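Local coordinates for protein epoxide hydrolase (Aspergillus niger, PDB 3G02) that probably hydrolyses epoxides to vicinal diols as an alpha/beta-hydrolase-fold enzyme, here in a variant evolved for enantioselectivity, at residues R76-E79 against A80-S84; Q176-D180 against L181-S185; M242-F245 against M246-Y250. The protein carries 9 engineered substitutions. One frame throughout, in Å; residues are numbered along the deposited sequence.

How the interactions relate
All three contacts are local, each at or near the C-terminal end of a helix. Interaction 1 runs along helix 75-82 into the loop that follows, and interaction 2 ends helix 167-180 ahead of strand 187-191; their centres lie about 28 Å apart and their nearest atoms about 16 Å apart. Interaction 3, at the end of helix 233-248, stands across the chain's centre from both, about 36 Å from the centre of interaction 1 and about 38 Å from that of interaction 2. It alone borders the predicted active site: the side chain of Tyr250 is about 6 Å from that of Tyr315, a predicted proton donor, and that of Phe245 about 7 Å from that of Asp193, the probable nucleophile.

Interaction 1: R76-E79 against A80-S84; sequences RPFE and ARLNS
The C-terminal turns of helix 75-82, in the N-terminal region of the epoxide hydrolase, bring Phe78 against Arg81 and Leu82. Four successive i to i+4 backbone bonds hold them, the first from Ala80 N to Arg76 O and the last from Asn83 N to Glu79 O. Phe78 swings its CG away from its own N (chi1 176°), which carries the ring along the helix to Leu82. Leu82 CG lies over one ring face, 4.2 Å from the centroid, as a CH-pi contact, and Leu82 CD2 comes to 3.7 Å from Phe78 CZ. Arg81 bends at chi3 (75°) and brings NH2 to the ring edge, 3.3 Å from Phe78 CE1, its guanidinium turned 49° from the ring plane. On another side of the helix, Arg76 NH1 grips Glu79 OE1 in a salt bridge of 2.8 Å, on the syn side but tilted out of the carboxylate plane. Glu79 OE2 takes N-H groups of Trp75 and Ile24, so both oxygens of this buried carboxylate are engaged. Asn83 runs beside Glu79, its OD1 accepting from Val22 N. The chain then turns at Ser84, whose N and OG both donate to Arg81 O.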
loop_
_atom_site.group_PDB
_atom_site.type_symbol
_atom_site.label_atom_id
_atom_site.label_comp_id
_atom_site.label_asym_id
_atom_site.label_seq_id
_atom_site.Cartn_x
_atom_site.Cartn_y
_atom_site.Cartn_z
ATOM N N ARG A 76 26.664 10.958 10.643
ATOM C CA ARG A 76 27.353 11.327 11.889
ATOM C C ARG A 76 26.953 12.671 12.526
ATOM O O ARG A 76 26.723 12.713 13.736
ATOM C CB ARG A 76 28.879 11.212 11.745
ATOM C CG ARG A 76 29.393 9.800 11.488
ATOM C CD ARG A 76 29.090 8.845 12.639
ATOM N NE ARG A 76 29.586 7.501 12.348
ATOM C CZ ARG A 76 29.056 6.377 12.822
ATOM N NH1 ARG A 76 27.989 6.410 13.609
ATOM N NH2 ARG A 76 29.587 5.207 12.489
ATOM N N PRO A 77 26.871 13.767 11.736
ATOM C CA PRO A 77 26.371 15.020 12.323
ATOM C C PRO A 77 24.954 14.919 12.901
ATOM O O PRO A 77 24.671 15.502 13.952
ATOM C CB PRO A 77 26.397 15.994 11.141
ATOM C CG PRO A 77 27.452 15.454 10.239
ATOM C CD PRO A 77 27.268 13.962 10.330
ATOM N N PHE A 78 24.074 14.186 12.221
ATOM C CA PHE A 78 22.730 13.948 12.737
ATOM C C PHE A 78 22.772 13.134 14.028
ATOM O O PHE A 78 22.089 13.464 14.997
ATOM C CB PHE A 78 21.869 13.255 11.679
ATOM C CG PHE A 78 20.488 12.881 12.154
ATOM C CD1 PHE A 78 19.600 13.845 12.628
ATOM C CD2 PHE A 78 20.072 11.557 12.103
ATOM C CE1 PHE A 78 18.319 13.485 13.056
ATOM C CE2 PHE A 78 18.797 11.189 12.527
ATOM C CZ PHE A 78 17.920 12.155 13.004
ATOM N N GLU A 79 23.585 12.079 14.032
ATOM C CA GLU A 79 23.784 11.257 15.221
ATOM C C GLU A 79 24.289 12.101 16.393
ATOM O O GLU A 79 23.827 11.938 17.522
ATOM C CB GLU A 79 24.763 10.129 14.916
ATOM C CG GLU A 79 24.944 9.120 16.022
ATOM C CD GLU A 79 25.872 8.004 15.606
ATOM O OE1 GLU A 79 27.089 8.262 15.472
ATOM O OE2 GLU A 79 25.385 6.875 15.393
ATOM N N ALA A 80 25.218 13.014 16.115
ATOM C CA ALA A 80 25.721 13.924 17.144
ATOM C C ALA A 80 24.611 14.809 17.706
ATOM O O ALA A 80 24.562 15.065 18.914
ATOM C CB ALA A 80 26.861 14.768 16.603
ATOM N N ARG A 81 23.713 15.260 16.830
ATOM C CA ARG A 81 22.547 16.031 17.258
ATOM C C ARG A 81 21.619 15.189 18.139
ATOM O O ARG A 81 21.122 15.669 19.157
ATOM C CB ARG A 81 21.787 16.594 16.053
ATOM C CG ARG A 81 20.651 17.539 16.422
ATOM C CD ARG A 81 20.195 18.363 15.226
ATOM N NE ARG A 81 19.402 17.589 14.272
ATOM C CZ ARG A 81 18.090 17.375 14.371
ATOM N NH1 ARG A 81 17.400 17.866 15.394
ATOM N NH2 ARG A 81 17.464 16.664 13.443
ATOM N N LEU A 82 21.396 13.935 17.753
ATOM C CA LEU A 82 20.617 13.013 18.585
ATOM C C LEU A 82 21.197 12.935 19.997
ATOM O O LEU A 82 20.469 13.021 20.990
ATOM C CB LEU A 82 20.563 11.617 17.952
ATOM C CG LEU A 82 19.842 11.464 16.607
ATOM C CD1 LEU A 82 19.774 10.002 16.211
ATOM C CD2 LEU A 82 18.453 12.049 16.683
ATOM N N ASN A 83 22.520 12.807 20.064
ATOM C CA ASN A 83 23.232 12.634 21.325
ATOM C C ASN A 83 23.459 13.929 22.109
ATOM O O ASN A 83 24.058 13.905 23.188
ATOM C CB ASN A 83 24.555 11.907 21.069
ATOM C CG ASN A 83 24.351 10.463 20.640
ATOM O OD1 ASN A 83 23.382 9.815 21.042
ATOM N ND2 ASN A 83 25.266 9.954 19.824
ATOM N N SER A 84 22.957 15.043 21.577
ATOM C CA SER A 84 23.079 16.345 22.239
ATOM C C SER A 84 22.087 16.541 23.386
ATOM O O SER A 84 22.236 17.472 24.177
ATOM C CB SER A 84 22.962 17.492 21.225
ATOM O OG SER A 84 21.653 17.599 20.694
#

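Interaction 2: Q176-D180 against L181-S185; sequences QLMKD and LGFGS
Helix 167-180 gives way to a loop through a Schellman motif between residues 176-180 and 181-185. Leu181 N still makes a helical bond to Leu177 O, but Phe183 N reaches five residues back to Met178 O at 2.8 Å, and Gly182 N turns to Lys179 O at 3.0 Å, meeting it from well above the carbonyl plane. Gly182 makes the turn with positive phi (102°), a backbone shape that suits glycine. One water extends the cap: it donates to Lys179 O and accepts from Gly184 N, tying the loop to the last turn.

Met178 and Phe183 form a Met-aromatic contact across the turn. The thioether, bent at both chi2 and chi3, puts SD at the ring's edge, 5.2 Å from its centroid, while CE touches Phe183 CD2 at 3.6 Å. Leu181 O lies over one face of the same ring. Leu177 and Leu181 run side by side, their CD1 atoms 4.0 Å apart. Across the helix surface Gln176 NE2 gives a hydrogen bond of 2.8 Å to Asp180 OD1; OD1 lies in the Gln176 amide plane, whereas NE2 meets the carboxylate from above its plane.

The apolar side chains face the central sheet of the alpha/beta-hydrolase fold: Leu177, Leu181 and Phe183 touch Val146 of strand 143-148, Met178 rests on Pro111 and Ala113 of strand 110-115, and Leu177 also meets Thr90 and Ile92 of strand 87-92. The N-terminal loop covers the turn as well, with Phe9 and Ile15 against Leu181, and the capped helix end leads into strand 187-191.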
loop_
_atom_site.group_PDB
_atom_site.type_symbol
_atom_site.label_atom_id
_atom_site.label_comp_id
_atom_site.label_asym_id
_atom_site.label_seq_id
_atom_site.Cartn_x
_atom_site.Cartn_y
_atom_site.Cartn_z
ATOM N N GLN A 176 3.381 3.499 32.646
ATOM C CA GLN A 176 4.387 2.840 33.479
ATOM C C GLN A 176 5.715 3.600 33.471
ATOM O O GLN A 176 6.368 3.735 34.508
ATOM C CB GLN A 176 4.597 1.382 33.049
ATOM C CG GLN A 176 5.377 0.537 34.062
ATOM C CD GLN A 176 4.767 0.571 35.459
ATOM O OE1 GLN A 176 3.594 0.244 35.648
ATOM N NE2 GLN A 176 5.565 0.974 36.444
ATOM N N LEU A 177 6.108 4.101 32.302
ATOM C CA LEU A 177 7.323 4.895 32.188
ATOM C C LEU A 177 7.251 6.120 33.092
ATOM O O LEU A 177 8.190 6.394 33.839
ATOM C CB LEU A 177 7.561 5.318 30.733
ATOM C CG LEU A 177 8.706 6.308 30.488
ATOM C CD1 LEU A 177 10.062 5.712 30.843
ATOM C CD2 LEU A 177 8.688 6.783 29.039
ATOM N N MET A 178 6.134 6.842 33.020
ATOM C CA MET A 178 5.955 8.050 33.825
ATOM C C MET A 178 5.957 7.733 35.321
ATOM O O MET A 178 6.545 8.471 36.111
ATOM C CB MET A 178 4.691 8.808 33.411
ATOM C CG MET A 178 4.747 9.386 31.990
ATOM S SD MET A 178 6.167 10.465 31.723
ATOM C CE MET A 178 5.501 12.053 32.216
ATOM N N LYS A 179 5.329 6.621 35.700
ATOM C CA LYS A 179 5.352 6.176 37.096
ATOM C C LYS A 179 6.768 5.816 37.550
ATOM O O LYS A 179 7.203 6.206 38.642
ATOM C CB LYS A 179 4.393 5.003 37.306
ATOM C CG LYS A 179 2.940 5.418 37.325
ATOM C CD LYS A 179 2.000 4.226 37.313
ATOM C CE LYS A 179 0.561 4.680 37.504
ATOM N NZ LYS A 179 -0.426 3.612 37.163
ATOM N N ASP A 180 7.487 5.083 36.702
ATOM C CA ASP A 180 8.876 4.705 36.965
ATOM C C ASP A 180 9.791 5.908 37.174
ATOM O O ASP A 180 10.729 5.849 37.973
ATOM C CB ASP A 180 9.422 3.846 35.822
ATOM C CG ASP A 180 8.877 2.431 35.835
ATOM O OD1 ASP A 180 8.081 2.090 36.736
ATOM O OD2 ASP A 180 9.240 1.663 34.922
ATOM N N LEU A 181 9.514 6.989 36.448
ATOM C CA LEU A 181 10.311 8.210 36.541
ATOM C C LEU A 181 9.894 9.084 37.721
ATOM O O LEU A 181 10.480 10.146 37.946
ATOM C CB LEU A 181 10.248 9.001 35.228
ATOM C CG LEU A 181 10.968 8.381 34.030
ATOM C CD1 LEU A 181 10.625 9.143 32.758
ATOM C CD2 LEU A 181 12.474 8.342 34.246
ATOM N N GLY A 182 8.879 8.630 38.458
ATOM C CA GLY A 182 8.442 9.274 39.701
ATOM C C GLY A 182 7.198 10.132 39.599
ATOM O O GLY A 182 6.933 10.959 40.479
ATOM N N PHE A 183 6.416 9.937 38.539
ATOM C CA PHE A 183 5.283 10.818 38.275
ATOM C C PHE A 183 3.910 10.187 38.532
ATOM O O PHE A 183 2.905 10.616 37.967
ATOM C CB PHE A 183 5.370 11.393 36.854
ATOM C CG PHE A 183 6.720 11.964 36.504
ATOM C CD1 PHE A 183 7.397 12.813 37.386
ATOM C CD2 PHE A 183 7.306 11.671 35.276
ATOM C CE1 PHE A 183 8.641 13.345 37.049
ATOM C CE2 PHE A 183 8.549 12.198 34.929
ATOM C CZ PHE A 183 9.219 13.037 35.814
ATOM N N GLY A 184 3.877 9.186 39.413
ATOM C CA GLY A 184 2.628 8.540 39.818
ATOM C C GLY A 184 1.582 9.487 40.386
ATOM O O GLY A 184 0.383 9.235 40.264
ATOM N N SER A 185 2.038 10.580 40.998
ATOM C CA SER A 185 1.149 11.595 41.567
ATOM C C SER A 185 0.468 12.467 40.512
ATOM O O SER A 185 -0.498 13.169 40.816
ATOM C CB SER A 185 1.901 12.476 42.567
ATOM O OG SER A 185 2.961 13.179 41.943
HETATM O O HOH W 1 5.727 7.417 40.694
#

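Interaction 3: M242-F245 against M246-Y250; sequences MEKF and MTDGY. Engineered in segment 246-250: Tyr250 (natural residue Leu).
The rings of Phe245 and Tyr250, at the frayed C-terminal end of helix 233-248, meet obliquely with their planes at 71° and their centroids 5.7 Å apart. This helix belongs to the helical insertion between sheet strands 209-214 and 340-345, consistent with the cap (lid) of an alpha/beta hydrolase. Tyr250 is an engineered residue replacing leucine. Phe245 comes to the edge of the Tyr250 ring, near its plane, with CE2 3.5 Å from Tyr250 CD1. Over one face of the tyrosine sits the methyl CE of Met246, 3.5 Å above the plane and near the ring centre. Met246 is bent at chi2 and chi3, a course that also brings its SD beside the Phe245 ring, 5.0 Å from that centroid and close to its edge, as a Met-aromatic contact. One thioether thus serves both rings. Gly249 C lies over one face of Phe245, offset toward the rim.

The backbone of this last turn loses its helical regularity. Met246 N keeps the i to i+4 bond to Met242 O, and Lys244 O accepts from Asp248 N at 2.7 Å and from Thr247 N, which approaches from above the carbonyl plane; Gly249 N adds weak bonds to Lys244 O and Phe245 O.

The aromatic side of the turn looks toward the predicted catalytic residues Asp193 and Tyr315, with a bound formic acid, probably from the crystallisation liquor, about 5 Å from the Phe245 side chain; Phe245 also packs on Leu350 and Val351, and Tyr250 on Val319. Away from this cluster, Asp248 OD2 forms a salt bridge with Arg259 of the second subunit. Thr247, with OG1 turned between its own N and carbonyl carbon (chi1 58°), donates from that hydroxyl to Glu243 O at 2.9 Å.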
loop_
_atom_site.group_PDB
_atom_site.type_symbol
_atom_site.label_atom_id
_atom_site.label_comp_id
_atom_site.label_asym_id
_atom_site.label_seq_id
_atom_site.Cartn_x
_atom_site.Cartn_y
_atom_site.Cartn_z
ATOM N N MET A 242 -10.218 16.858 4.966
ATOM C CA MET A 242 -10.253 15.638 5.778
ATOM C C MET A 242 -10.802 14.473 4.956
ATOM O O MET A 242 -10.264 13.363 4.964
ATOM C CB MET A 242 -11.128 15.859 7.011
ATOM C CG MET A 242 -11.490 14.588 7.757
ATOM S SD MET A 242 -12.912 14.834 8.824
ATOM C CE MET A 242 -14.247 14.767 7.635
ATOM N N GLU A 243 -11.890 14.752 4.233
ATOM C CA GLU A 243 -12.563 13.767 3.378
ATOM C C GLU A 243 -11.673 13.283 2.232
ATOM O O GLU A 243 -11.611 12.078 1.968
ATOM C CB GLU A 243 -13.881 14.329 2.830
ATOM C CG GLU A 243 -15.020 14.382 3.844
ATOM C CD GLU A 243 -16.253 15.122 3.330
ATOM O OE1 GLU A 243 -16.223 15.653 2.198
ATOM O OE2 GLU A 243 -17.256 15.178 4.071
ATOM N N LYS A 244 -10.997 14.218 1.560
ATOM C CA LYS A 244 -10.003 13.878 0.535
ATOM C C LYS A 244 -8.891 13.005 1.116
ATOM O O LYS A 244 -8.469 12.026 0.486
ATOM C CB LYS A 244 -9.408 15.128 -0.121
ATOM C CG LYS A 244 -8.330 14.797 -1.154
ATOM C CD LYS A 244 -7.852 16.006 -1.914
ATOM C CE LYS A 244 -6.854 15.593 -2.989
ATOM N NZ LYS A 244 -6.386 16.766 -3.772
ATOM N N PHE A 245 -8.418 13.344 2.313
ATOM C CA PHE A 245 -7.403 12.519 2.959
ATOM C C PHE A 245 -7.911 11.103 3.220
ATOM O O PHE A 245 -7.193 10.125 2.997
ATOM C CB PHE A 245 -6.905 13.138 4.266
ATOM C CG PHE A 245 -5.915 12.269 4.995
ATOM C CD1 PHE A 245 -4.579 12.229 4.595
ATOM C CD2 PHE A 245 -6.325 11.463 6.049
ATOM C CE1 PHE A 245 -3.666 11.411 5.254
ATOM C CE2 PHE A 245 -5.415 10.640 6.718
ATOM C CZ PHE A 245 -4.088 10.614 6.312
ATOM N N MET A 246 -9.145 10.990 3.697
ATOM C CA MET A 246 -9.688 9.683 4.054
ATOM C C MET A 246 -10.013 8.798 2.839
ATOM O O MET A 246 -10.203 7.591 2.995
ATOM C CB MET A 246 -10.905 9.830 4.977
ATOM C CG MET A 246 -10.584 10.399 6.360
ATOM S SD MET A 246 -9.326 9.492 7.289
ATOM C CE MET A 246 -10.122 7.904 7.497
ATOM N N THR A 247 -10.057 9.389 1.644
ATOM C CA THR A 247 -10.460 8.663 0.420
ATOM C C THR A 247 -9.394 8.579 -0.671
ATOM O O THR A 247 -9.356 7.599 -1.428
ATOM C CB THR A 247 -11.693 9.280 -0.237
ATOM O OG1 THR A 247 -11.427 10.652 -0.553
ATOM C CG2 THR A 247 -12.913 9.170 0.675
ATOM N N ASP A 248 -8.574 9.617 -0.786
ATOM C CA ASP A 248 -7.461 9.618 -1.730
ATOM C C ASP A 248 -6.122 9.475 -1.015
ATOM O O ASP A 248 -5.142 9.060 -1.621
ATOM C CB ASP A 248 -7.462 10.897 -2.575
ATOM C CG ASP A 248 -6.332 10.925 -3.596
ATOM O OD1 ASP A 248 -6.389 10.140 -4.567
ATOM O OD2 ASP A 248 -5.393 11.725 -3.422
ATOM N N GLY A 249 -6.084 9.816 0.270
ATOM C CA GLY A 249 -4.822 9.880 0.994
ATOM C C GLY A 249 -4.572 8.771 2.002
ATOM O O GLY A 249 -3.584 8.815 2.723
ATOM N N TYR A 250 -5.449 7.772 2.044
ATOM C CA TYR A 250 -5.477 6.838 3.168
ATOM C C TYR A 250 -5.054 5.413 2.830
ATOM O O TYR A 250 -5.036 4.547 3.704
ATOM C CB TYR A 250 -6.887 6.826 3.778
ATOM C CG TYR A 250 -6.953 6.501 5.248
ATOM C CD1 TYR A 250 -6.289 7.285 6.188
ATOM C CD2 TYR A 250 -7.709 5.423 5.702
ATOM C CE1 TYR A 250 -6.364 6.995 7.550
ATOM C CE2 TYR A 250 -7.791 5.126 7.051
ATOM C CZ TYR A 250 -7.117 5.914 7.969
ATOM O OH TYR A 250 -7.211 5.614 9.311
#